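Cytosol aminopeptidase (PDB 3IJ3) probably removes amino acids from the N-terminus of peptides as a manganese-dependent metallopeptidase of the M17 leucyl aminopeptidase family. Local coordinates at residues R160-D165 with M288-P293; I355-L360 with A446-F451; L372-A377 with W398-F403. All coordinates share one frame; numbering follows the deposited sequence.

Contact 1. Residues R160-D165 with M288-P293; sequences RKRVTD and MLQQLP. With SO4 (sulfate ion), chain H.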
loop_
_atom_site.group_PDB
_atom_site.type_symbol
_atom_site.label_atom_id
_atom_site.label_comp_id
_atom_site.label_asym_id
_atom_site.label_seq_id
_atom_site.Cartn_x
_atom_site.Cartn_y
_atom_site.Cartn_z
ATOM N N ARG A 160 7.944 -51.650 -15.781
ATOM C CA ARG A 160 8.296 -51.472 -14.375
ATOM C C ARG A 160 9.460 -50.535 -14.109
ATOM O O ARG A 160 9.348 -49.641 -13.253
ATOM C CB ARG A 160 8.543 -52.838 -13.752
ATOM C CG ARG A 160 8.639 -52.884 -12.235
ATOM C CD ARG A 160 8.559 -54.368 -11.816
ATOM N NE ARG A 160 7.264 -54.975 -12.196
ATOM C CZ ARG A 160 7.016 -56.295 -12.241
ATOM N NH1 ARG A 160 7.985 -57.166 -11.954
ATOM N NH2 ARG A 160 5.807 -56.757 -12.603
ATOM N N LYS A 161 10.571 -50.724 -14.827
ATOM C CA LYS A 161 11.746 -49.884 -14.621
ATOM C C LYS A 161 11.463 -48.413 -14.973
ATOM O O LYS A 161 11.780 -47.497 -14.205
ATOM C CB LYS A 161 12.945 -50.374 -15.440
ATOM C CG LYS A 161 14.266 -49.621 -15.098
ATOM C CD LYS A 161 15.384 -49.890 -16.075
ATOM C CE LYS A 161 16.716 -49.371 -15.563
ATOM N NZ LYS A 161 16.675 -48.004 -15.005
ATOM N N ARG A 162 10.891 -48.178 -16.146
ATOM C CA ARG A 162 10.640 -46.799 -16.569
ATOM C C ARG A 162 9.662 -46.092 -15.637
ATOM O O ARG A 162 9.878 -44.931 -15.266
ATOM C CB ARG A 162 10.087 -46.783 -17.974
ATOM C CG ARG A 162 9.962 -45.406 -18.572
ATOM C CD ARG A 162 11.272 -44.824 -18.974
ATOM N NE ARG A 162 11.933 -45.640 -20.000
ATOM C CZ ARG A 162 12.936 -45.214 -20.764
ATOM N NH1 ARG A 162 13.473 -46.033 -21.663
ATOM N NH2 ARG A 162 13.387 -43.967 -20.657
ATOM N N VAL A 163 8.571 -46.755 -15.279
ATOM C CA VAL A 163 7.599 -46.139 -14.382
ATOM C C VAL A 163 8.196 -45.900 -12.973
ATOM O O VAL A 163 7.995 -44.834 -12.383
ATOM C CB VAL A 163 6.280 -46.958 -14.319
ATOM C CG1 VAL A 163 5.405 -46.456 -13.176
ATOM C CG2 VAL A 163 5.558 -46.897 -15.669
ATOM N N THR A 164 8.948 -46.877 -12.472
ATOM C CA THR A 164 9.555 -46.760 -11.149
ATOM C C THR A 164 10.593 -45.643 -11.114
ATOM O O THR A 164 10.600 -44.829 -10.189
ATOM C CB THR A 164 10.205 -48.079 -10.689
ATOM O OG1 THR A 164 9.217 -49.111 -10.657
ATOM C CG2 THR A 164 10.810 -47.920 -9.284
ATOM N N ASP A 165 11.438 -45.600 -12.140
ATOM C CA ASP A 165 12.493 -44.586 -12.267
ATOM C C ASP A 165 11.834 -43.191 -12.219
ATOM O O ASP A 165 12.280 -42.307 -11.476
ATOM C CB ASP A 165 13.295 -44.719 -13.582
ATOM C CG ASP A 165 14.306 -45.870 -13.581
ATOM O OD1 ASP A 165 14.506 -46.512 -12.530
ATOM O OD2 ASP A 165 14.917 -46.118 -14.645
ATOM N N MET A 288 21.322 -40.983 -14.960
ATOM C CA MET A 288 22.133 -42.065 -14.375
ATOM C C MET A 288 21.378 -43.398 -14.303
ATOM O O MET A 288 21.941 -44.471 -14.605
ATOM C CB MET A 288 22.698 -41.619 -13.001
ATOM C CG MET A 288 23.724 -40.457 -13.137
ATOM S SD MET A 288 24.505 -39.921 -11.586
ATOM C CE MET A 288 23.158 -39.070 -10.711
ATOM N N LEU A 289 20.104 -43.339 -13.939
ATOM C CA LEU A 289 19.257 -44.536 -13.893
ATOM C C LEU A 289 19.140 -45.213 -15.247
ATOM O O LEU A 289 19.111 -46.441 -15.340
ATOM C CB LEU A 289 17.844 -44.190 -13.391
ATOM C CG LEU A 289 17.656 -44.014 -11.885
ATOM C CD1 LEU A 289 16.329 -43.366 -11.565
ATOM C CD2 LEU A 289 17.799 -45.380 -11.192
ATOM N N GLN A 290 19.044 -44.404 -16.288
ATOM C CA GLN A 290 18.878 -44.885 -17.655
ATOM C C GLN A 290 20.190 -45.002 -18.420
ATOM O O GLN A 290 20.212 -45.365 -19.605
ATOM C CB GLN A 290 17.918 -43.950 -18.377
ATOM C CG GLN A 290 16.506 -43.976 -17.821
ATOM C CD GLN A 290 15.704 -45.170 -18.310
ATOM O OE1 GLN A 290 15.780 -45.537 -19.486
ATOM N NE2 GLN A 290 14.908 -45.768 -17.422
ATOM N N GLN A 291 21.284 -44.726 -17.726
ATOM C CA GLN A 291 22.626 -44.810 -18.276
ATOM C C GLN A 291 22.780 -44.145 -19.638
ATOM O O GLN A 291 23.289 -44.754 -20.575
ATOM C CB GLN A 291 23.117 -46.286 -18.291
ATOM C CG GLN A 291 23.193 -46.862 -16.851
ATOM C CD GLN A 291 23.806 -48.244 -16.745
ATOM O OE1 GLN A 291 24.080 -48.904 -17.739
ATOM N NE2 GLN A 291 24.020 -48.687 -15.515
ATOM N N LEU A 292 22.341 -42.902 -19.741
ATOM C CA LEU A 292 22.481 -42.148 -20.973
ATOM C C LEU A 292 23.995 -41.977 -21.240
ATOM O O LEU A 292 24.756 -41.687 -20.305
ATOM C CB LEU A 292 21.801 -40.797 -20.810
ATOM C CG LEU A 292 21.568 -39.992 -22.078
ATOM C CD1 LEU A 292 20.533 -40.687 -22.957
ATOM C CD2 LEU A 292 21.125 -38.569 -21.721
ATOM N N PRO A 293 24.444 -42.156 -22.504
ATOM C CA PRO A 293 25.868 -42.065 -22.835
ATOM C C PRO A 293 26.389 -40.632 -22.962
ATOM O O PRO A 293 26.720 -40.150 -24.067
ATOM C CB PRO A 293 25.964 -42.836 -24.155
ATOM C CG PRO A 293 24.649 -42.605 -24.799
ATOM C CD PRO A 293 23.641 -42.527 -23.690
HETATM S S SO4 H . 13.857 -48.959 -19.548
HETATM O O1 SO4 H . 12.987 -50.126 -19.386
HETATM O O2 SO4 H . 15.257 -49.375 -19.449
HETATM O O3 SO4 H . 13.647 -48.373 -20.865
HETATM O O4 SO4 H . 13.563 -47.978 -18.514
#
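Q290 brings its amide up to D165, and NE2 gives one hydrogen to D165 OD2 at 2.8 Å. The carboxylate receives it on its anti lone pair, with amide and carboxylate planes 78° apart. NE2 spends its other hydrogen, in a straighter bond, on O4 of a sulfate that probably comes from the crystallisation liquor. The syn lone pair of D165 OD2 takes the K161 ammonium in a salt bridge one helical turn away (2.6 Å), and two donors thus grip a single oxygen. K161 reaches across because its chain runs extended and bends only at chi4 (-46°), which brings NZ within 2.9 Å of L289 O. That carbonyl lies where helix 275-289 ends: two residues on, Q291 takes positive phi in a Schellman motif, and the lysine supplies a donor at this C-terminal end, facing the flank of helix 157-178. L289 sets its CB and a methyl branch, CD1, against the carboxylate, L289 CD1 lying 3.8 Å from D165 CG. Glutamine suits its place, since the amide that donates to D165 also lies over one face of the R162 guanidinium, toward its rim, their planes 31° apart, while R162 NH2 is held by a salt bridge to E478 of helix 470-481.

Contact 2. Residues I355-L360 with A446-F451; sequences IDFSTL and AHFDIF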
loop_
_atom_site.group_PDB
_atom_site.type_symbol
_atom_site.label_atom_id
_atom_site.label_comp_id
_atom_site.label_asym_id
_atom_site.label_seq_id
_atom_site.Cartn_x
_atom_site.Cartn_y
_atom_site.Cartn_z
ATOM N N ILE A 355 21.937 -26.950 -19.338
ATOM C CA ILE A 355 20.520 -26.713 -19.066
ATOM C C ILE A 355 20.414 -26.254 -17.634
ATOM O O ILE A 355 20.951 -26.909 -16.710
ATOM C CB ILE A 355 19.634 -27.953 -19.223
ATOM C CG1 ILE A 355 19.690 -28.498 -20.651
ATOM C CG2 ILE A 355 18.158 -27.601 -18.844
ATOM C CD1 ILE A 355 18.912 -29.761 -20.830
ATOM N N ASP A 356 19.785 -25.101 -17.424
ATOM C CA ASP A 356 19.541 -24.617 -16.060
ATOM C C ASP A 356 18.049 -24.575 -15.730
ATOM O O ASP A 356 17.190 -24.430 -16.610
ATOM C CB ASP A 356 20.260 -23.305 -15.730
ATOM C CG ASP A 356 19.587 -22.085 -16.249
ATOM O OD1 ASP A 356 18.495 -21.738 -15.716
ATOM O OD2 ASP A 356 20.200 -21.391 -17.108
ATOM N N PHE A 357 17.766 -24.772 -14.446
ATOM C CA PHE A 357 16.404 -24.761 -13.911
ATOM C C PHE A 357 16.397 -23.762 -12.779
ATOM O O PHE A 357 17.245 -23.830 -11.873
ATOM C CB PHE A 357 16.003 -26.117 -13.361
ATOM C CG PHE A 357 15.885 -27.190 -14.405
ATOM C CD1 PHE A 357 14.687 -27.384 -15.073
ATOM C CD2 PHE A 357 16.951 -28.000 -14.693
ATOM C CE1 PHE A 357 14.558 -28.384 -16.018
ATOM C CE2 PHE A 357 16.846 -29.002 -15.671
ATOM C CZ PHE A 357 15.651 -29.193 -16.319
ATOM N N SER A 358 15.461 -22.840 -12.842
ATOM C CA SER A 358 15.342 -21.804 -11.846
ATOM C C SER A 358 13.883 -21.553 -11.533
ATOM O O SER A 358 13.045 -21.642 -12.387
ATOM C CB SER A 358 15.990 -20.537 -12.386
ATOM O OG SER A 358 16.041 -19.542 -11.399
ATOM N N THR A 359 13.576 -21.292 -10.271
ATOM C CA THR A 359 12.201 -20.988 -9.885
ATOM C C THR A 359 11.899 -19.506 -10.001
ATOM O O THR A 359 12.735 -18.613 -9.709
ATOM C CB THR A 359 11.873 -21.440 -8.470
ATOM O OG1 THR A 359 12.948 -21.061 -7.590
ATOM C CG2 THR A 359 11.672 -22.948 -8.425
ATOM N N LEU A 360 10.666 -19.245 -10.430
ATOM C CA LEU A 360 10.138 -17.896 -10.571
ATOM C C LEU A 360 9.718 -17.342 -9.233
ATOM O O LEU A 360 9.166 -18.092 -8.420
ATOM C CB LEU A 360 8.851 -17.936 -11.406
ATOM C CG LEU A 360 9.024 -18.201 -12.876
ATOM C CD1 LEU A 360 7.777 -18.619 -13.577
ATOM C CD2 LEU A 360 9.634 -16.917 -13.487
ATOM N N ALA A 446 20.002 -23.892 -22.551
ATOM C CA ALA A 446 18.580 -23.749 -22.320
ATOM C C ALA A 446 18.395 -23.395 -20.841
ATOM O O ALA A 446 19.060 -23.974 -19.967
ATOM C CB ALA A 446 17.795 -25.059 -22.653
ATOM N N HIS A 447 17.529 -22.426 -20.591
ATOM C CA HIS A 447 17.194 -21.963 -19.241
ATOM C C HIS A 447 15.699 -22.116 -19.055
ATOM O O HIS A 447 14.903 -21.601 -19.857
ATOM C CB HIS A 447 17.612 -20.503 -19.095
ATOM C CG HIS A 447 16.950 -19.774 -17.968
ATOM N ND1 HIS A 447 17.282 -19.975 -16.646
ATOM C CD2 HIS A 447 16.031 -18.780 -17.978
ATOM C CE1 HIS A 447 16.535 -19.195 -15.889
ATOM N NE2 HIS A 447 15.791 -18.438 -16.671
ATOM N N PHE A 448 15.324 -22.803 -17.977
ATOM C CA PHE A 448 13.955 -23.029 -17.638
ATOM C C PHE A 448 13.561 -22.250 -16.385
ATOM O O PHE A 448 14.244 -22.357 -15.329
ATOM C CB PHE A 448 13.670 -24.513 -17.356
ATOM C CG PHE A 448 13.618 -25.351 -18.574
ATOM C CD1 PHE A 448 12.425 -25.521 -19.250
ATOM C CD2 PHE A 448 14.748 -25.973 -19.057
ATOM C CE1 PHE A 448 12.378 -26.300 -20.397
ATOM C CE2 PHE A 448 14.697 -26.764 -20.209
ATOM C CZ PHE A 448 13.523 -26.917 -20.867
ATOM N N ASP A 449 12.512 -21.445 -16.508
ATOM C CA ASP A 449 11.925 -20.735 -15.364
ATOM C C ASP A 449 10.686 -21.550 -15.041
ATOM O O ASP A 449 9.789 -21.721 -15.895
ATOM C CB ASP A 449 11.552 -19.300 -15.685
ATOM C CG ASP A 449 12.749 -18.404 -15.793
ATOM O OD1 ASP A 449 13.718 -18.651 -15.061
ATOM O OD2 ASP A 449 12.708 -17.442 -16.606
ATOM N N ILE A 450 10.641 -22.075 -13.827
ATOM C CA ILE A 450 9.524 -22.934 -13.407
ATOM C C ILE A 450 8.899 -22.484 -12.082
ATOM O O ILE A 450 9.568 -21.834 -11.270
ATOM C CB ILE A 450 10.033 -24.395 -13.238
ATOM C CG1 ILE A 450 11.126 -24.457 -12.164
ATOM C CG2 ILE A 450 10.560 -24.970 -14.555
ATOM C CD1 ILE A 450 11.599 -25.883 -11.826
ATOM N N PHE A 451 7.637 -22.827 -11.871
ATOM C CA PHE A 451 6.973 -22.456 -10.611
ATOM C C PHE A 451 7.193 -23.561 -9.534
ATOM O O PHE A 451 7.285 -23.265 -8.343
ATOM C CB PHE A 451 5.511 -22.152 -10.896
ATOM C CG PHE A 451 4.754 -21.637 -9.714
ATOM C CD1 PHE A 451 5.040 -20.406 -9.185
ATOM C CD2 PHE A 451 3.718 -22.359 -9.172
ATOM C CE1 PHE A 451 4.344 -19.922 -8.091
ATOM C CE2 PHE A 451 3.012 -21.855 -8.091
ATOM C CZ PHE A 451 3.334 -20.648 -7.564
#
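D356 and H447 meet through unlike first torsions: CG of D356 sits between its backbone N and carbonyl carbon (chi1 80°), while CG of H447 is anti to its N (chi1 161°). The carboxylate is thereby brought to the imidazole edge, its plane 48° from that of the ring, and ND1 donates to D356 OD1; the refined separation is too short to be taken literally. An aspartate suits this buried place because it can accept from two sides, its OD2 being bonded to W445 NE1. S358 fits beside them, its small CB 3.8 Å from H447 CE1.

The backbones pair as parallel strands, with I355 to T359 in register with A446 to I450. Hydrogen bonds alternate in direction: D356 N reaches A446 O at 2.9 Å, F448 N returns to D356 O at 2.8 Å, and the series runs on to L360 N and I450 O. F357 and F448 lie side by side, their rings nearly parallel but slid apart, with centroids 5.3 Å apart. I355 CG2 comes to the edge of the F448 ring, 3.8 Å from CD2.

Strand 353-359 has strand 244-252 as its other neighbour, strand 374-377 flanks strand 445-454, and helix 275-289 covers F357 and I450 through A280, L283 and H279.

Contact 3. Residues L372-A377 with W398-F403; sequences LPALFA and WRLPLF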
loop_
_atom_site.group_PDB
_atom_site.type_symbol
_atom_site.label_atom_id
_atom_site.label_comp_id
_atom_site.label_asym_id
_atom_site.label_seq_id
_atom_site.Cartn_x
_atom_site.Cartn_y
_atom_site.Cartn_z
ATOM N N LEU A 372 2.891 -23.572 -16.638
ATOM C CA LEU A 372 3.551 -23.574 -17.946
ATOM C C LEU A 372 4.983 -23.046 -17.841
ATOM O O LEU A 372 5.208 -21.835 -17.800
ATOM C CB LEU A 372 2.716 -22.761 -18.955
ATOM C CG LEU A 372 3.174 -22.721 -20.400
ATOM C CD1 LEU A 372 3.393 -24.139 -20.928
ATOM C CD2 LEU A 372 2.163 -21.937 -21.277
ATOM N N PRO A 373 5.955 -23.945 -17.725
ATOM C CA PRO A 373 7.363 -23.508 -17.639
ATOM C C PRO A 373 7.820 -22.702 -18.833
ATOM O O PRO A 373 7.458 -23.023 -19.971
ATOM C CB PRO A 373 8.124 -24.824 -17.637
ATOM C CG PRO A 373 7.164 -25.809 -17.012
ATOM C CD PRO A 373 5.808 -25.387 -17.450
ATOM N N ALA A 374 8.591 -21.654 -18.570
ATOM C CA ALA A 374 9.176 -20.834 -19.599
ATOM C C ALA A 374 10.531 -21.378 -20.000
ATOM O O ALA A 374 11.366 -21.692 -19.149
ATOM C CB ALA A 374 9.348 -19.404 -19.090
ATOM N N LEU A 375 10.746 -21.460 -21.303
ATOM C CA LEU A 375 12.005 -21.899 -21.882
ATOM C C LEU A 375 12.673 -20.764 -22.607
ATOM O O LEU A 375 12.033 -20.066 -23.419
ATOM C CB LEU A 375 11.784 -23.004 -22.914
ATOM C CG LEU A 375 12.953 -23.385 -23.857
ATOM C CD1 LEU A 375 14.167 -24.021 -23.082
ATOM C CD2 LEU A 375 12.483 -24.331 -24.966
ATOM N N PHE A 376 13.939 -20.552 -22.300
ATOM C CA PHE A 376 14.783 -19.636 -23.052
ATOM C C PHE A 376 15.942 -20.470 -23.599
ATOM O O PHE A 376 16.475 -21.343 -22.915
ATOM C CB PHE A 376 15.368 -18.518 -22.190
ATOM C CG PHE A 376 14.347 -17.579 -21.597
ATOM C CD1 PHE A 376 14.078 -16.349 -22.206
ATOM C CD2 PHE A 376 13.635 -17.927 -20.450
ATOM C CE1 PHE A 376 13.153 -15.472 -21.644
ATOM C CE2 PHE A 376 12.702 -17.050 -19.895
ATOM C CZ PHE A 376 12.480 -15.833 -20.467
ATOM N N ALA A 377 16.375 -20.176 -24.821
ATOM C CA ALA A 377 17.511 -20.878 -25.375
ATOM C C ALA A 377 18.269 -19.966 -26.333
ATOM O O ALA A 377 17.666 -19.204 -27.095
ATOM C CB ALA A 377 17.093 -22.170 -26.065
ATOM N N TRP A 398 6.872 -23.443 -22.908
ATOM C CA TRP A 398 6.659 -22.416 -23.907
ATOM C C TRP A 398 7.886 -21.549 -23.982
ATOM O O TRP A 398 8.397 -21.101 -22.964
ATOM C CB TRP A 398 5.417 -21.565 -23.565
ATOM C CG TRP A 398 4.971 -20.706 -24.721
ATOM C CD1 TRP A 398 5.298 -19.377 -24.967
ATOM C CD2 TRP A 398 4.182 -21.127 -25.818
ATOM N NE1 TRP A 398 4.741 -18.984 -26.142
ATOM C CE2 TRP A 398 4.051 -20.028 -26.689
ATOM C CE3 TRP A 398 3.563 -22.339 -26.161
ATOM C CZ2 TRP A 398 3.302 -20.093 -27.860
ATOM C CZ3 TRP A 398 2.834 -22.404 -27.338
ATOM C CH2 TRP A 398 2.711 -21.289 -28.170
ATOM N N ARG A 399 8.317 -21.241 -25.200
ATOM C CA ARG A 399 9.522 -20.431 -25.365
ATOM C C ARG A 399 9.246 -18.926 -25.201
ATOM O O ARG A 399 8.247 -18.397 -25.746
ATOM C CB ARG A 399 10.131 -20.665 -26.739
ATOM C CG ARG A 399 11.548 -20.088 -26.873
ATOM C CD ARG A 399 12.091 -20.147 -28.302
ATOM N NE ARG A 399 13.511 -19.810 -28.336
ATOM C CZ ARG A 399 14.237 -19.785 -29.452
ATOM N NH1 ARG A 399 13.678 -20.070 -30.616
ATOM N NH2 ARG A 399 15.528 -19.470 -29.394
ATOM N N LEU A 400 10.133 -18.265 -24.452
ATOM C CA LEU A 400 10.138 -16.810 -24.308
ATOM C C LEU A 400 11.464 -16.339 -24.919
ATOM O O LEU A 400 12.420 -17.102 -24.995
ATOM C CB LEU A 400 9.962 -16.358 -22.862
ATOM C CG LEU A 400 8.564 -16.617 -22.268
ATOM C CD1 LEU A 400 8.538 -16.100 -20.801
ATOM C CD2 LEU A 400 7.460 -15.969 -23.071
ATOM N N PRO A 401 11.527 -15.075 -25.336
ATOM C CA PRO A 401 12.705 -14.606 -26.058
ATOM C C PRO A 401 13.844 -13.976 -25.280
ATOM O O PRO A 401 13.622 -13.290 -24.268
ATOM C CB PRO A 401 12.104 -13.517 -26.960
ATOM C CG PRO A 401 11.038 -12.894 -26.069
ATOM C CD PRO A 401 10.433 -14.067 -25.341
ATOM N N LEU A 402 15.065 -14.184 -25.774
ATOM C CA LEU A 402 16.239 -13.479 -25.256
ATOM C C LEU A 402 16.268 -12.216 -26.143
ATOM O O LEU A 402 17.050 -12.119 -27.113
ATOM C CB LEU A 402 17.497 -14.346 -25.365
ATOM C CG LEU A 402 17.610 -15.526 -24.420
ATOM C CD1 LEU A 402 18.666 -16.537 -24.864
ATOM C CD2 LEU A 402 17.879 -15.059 -22.991
ATOM N N PHE A 403 15.344 -11.280 -25.852
ATOM C CA PHE A 403 15.135 -10.070 -26.652
ATOM C C PHE A 403 16.253 -9.073 -26.366
ATOM O O PHE A 403 16.237 -8.380 -25.364
ATOM C CB PHE A 403 13.759 -9.501 -26.378
ATOM C CG PHE A 403 13.332 -8.449 -27.334
ATOM C CD1 PHE A 403 13.180 -8.741 -28.680
ATOM C CD2 PHE A 403 13.032 -7.165 -26.902
ATOM C CE1 PHE A 403 12.776 -7.771 -29.572
ATOM C CE2 PHE A 403 12.625 -6.190 -27.798
ATOM C CZ PHE A 403 12.499 -6.486 -29.124
HETATM O O HOH W 1 14.716 -18.157 -26.216
#
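R399 runs straight along L375 towards A377. Its CB lies 3.9 Å from L375 O and CG approaches the same oxygen more closely, at 3.5 Å. With CG anti to the backbone N (chi1 -168°) and the chain extended through CD to NE, the guanidinium is carried past L375; NE then donates to a water that also accepts from A377 N and donates to L400 O. At the tip, NH2 gives a hydrogen to A377 O at 3.2 Å, with the oxygen at the guanidinium edge, and forms a salt bridge with D380. An arginine suits this place, since its length spans the gap and its several N-H groups serve a water, a carbonyl and a carboxylate at once.

The backbones pair in parallel: W398 N bonds P373 O, L375 N bonds W398 O at 2.9 Å, and L400 N bonds L375 O at 2.8 Å. F376 presses its ring against L400, CZ lying 3.5 Å from CB, and its edge meets P401 O, 3.4 Å from CE1. The flat ring also lies beside L402 CD2. L400 CD1 fills in against the small A374, 3.8 Å from CB.

W398 NE1 bonds R399 O of the second subunit, and L400 packs on L400 of that subunit, so strand 398-399 lies at a subunit interface. Strand 374-377, helix 380-393 and strand 398-399 form a beta-alpha-beta unit, whose parallel strands are joined here.

Along the chain contact 1 closes first; contact 3 is then nested within the loop that contact 2 closes. Contacts 2 and 3 have centres about 9 Å apart and share one mixed sheet, where strand 445-454 lies between strands 353-359 and 374-377. H447 N meets F376 O and D449 N meets A374 O, continuing the sheet from the buried core to the subunit interface. Contact 1 lies at the surface, its centre about 23 Å from that of contact 2, but helix 275-289 connects them: it packs on contact 2 and ends in contact 1. T359 bonds D273, a lithium ligand, which places contact 2 beside the metal site.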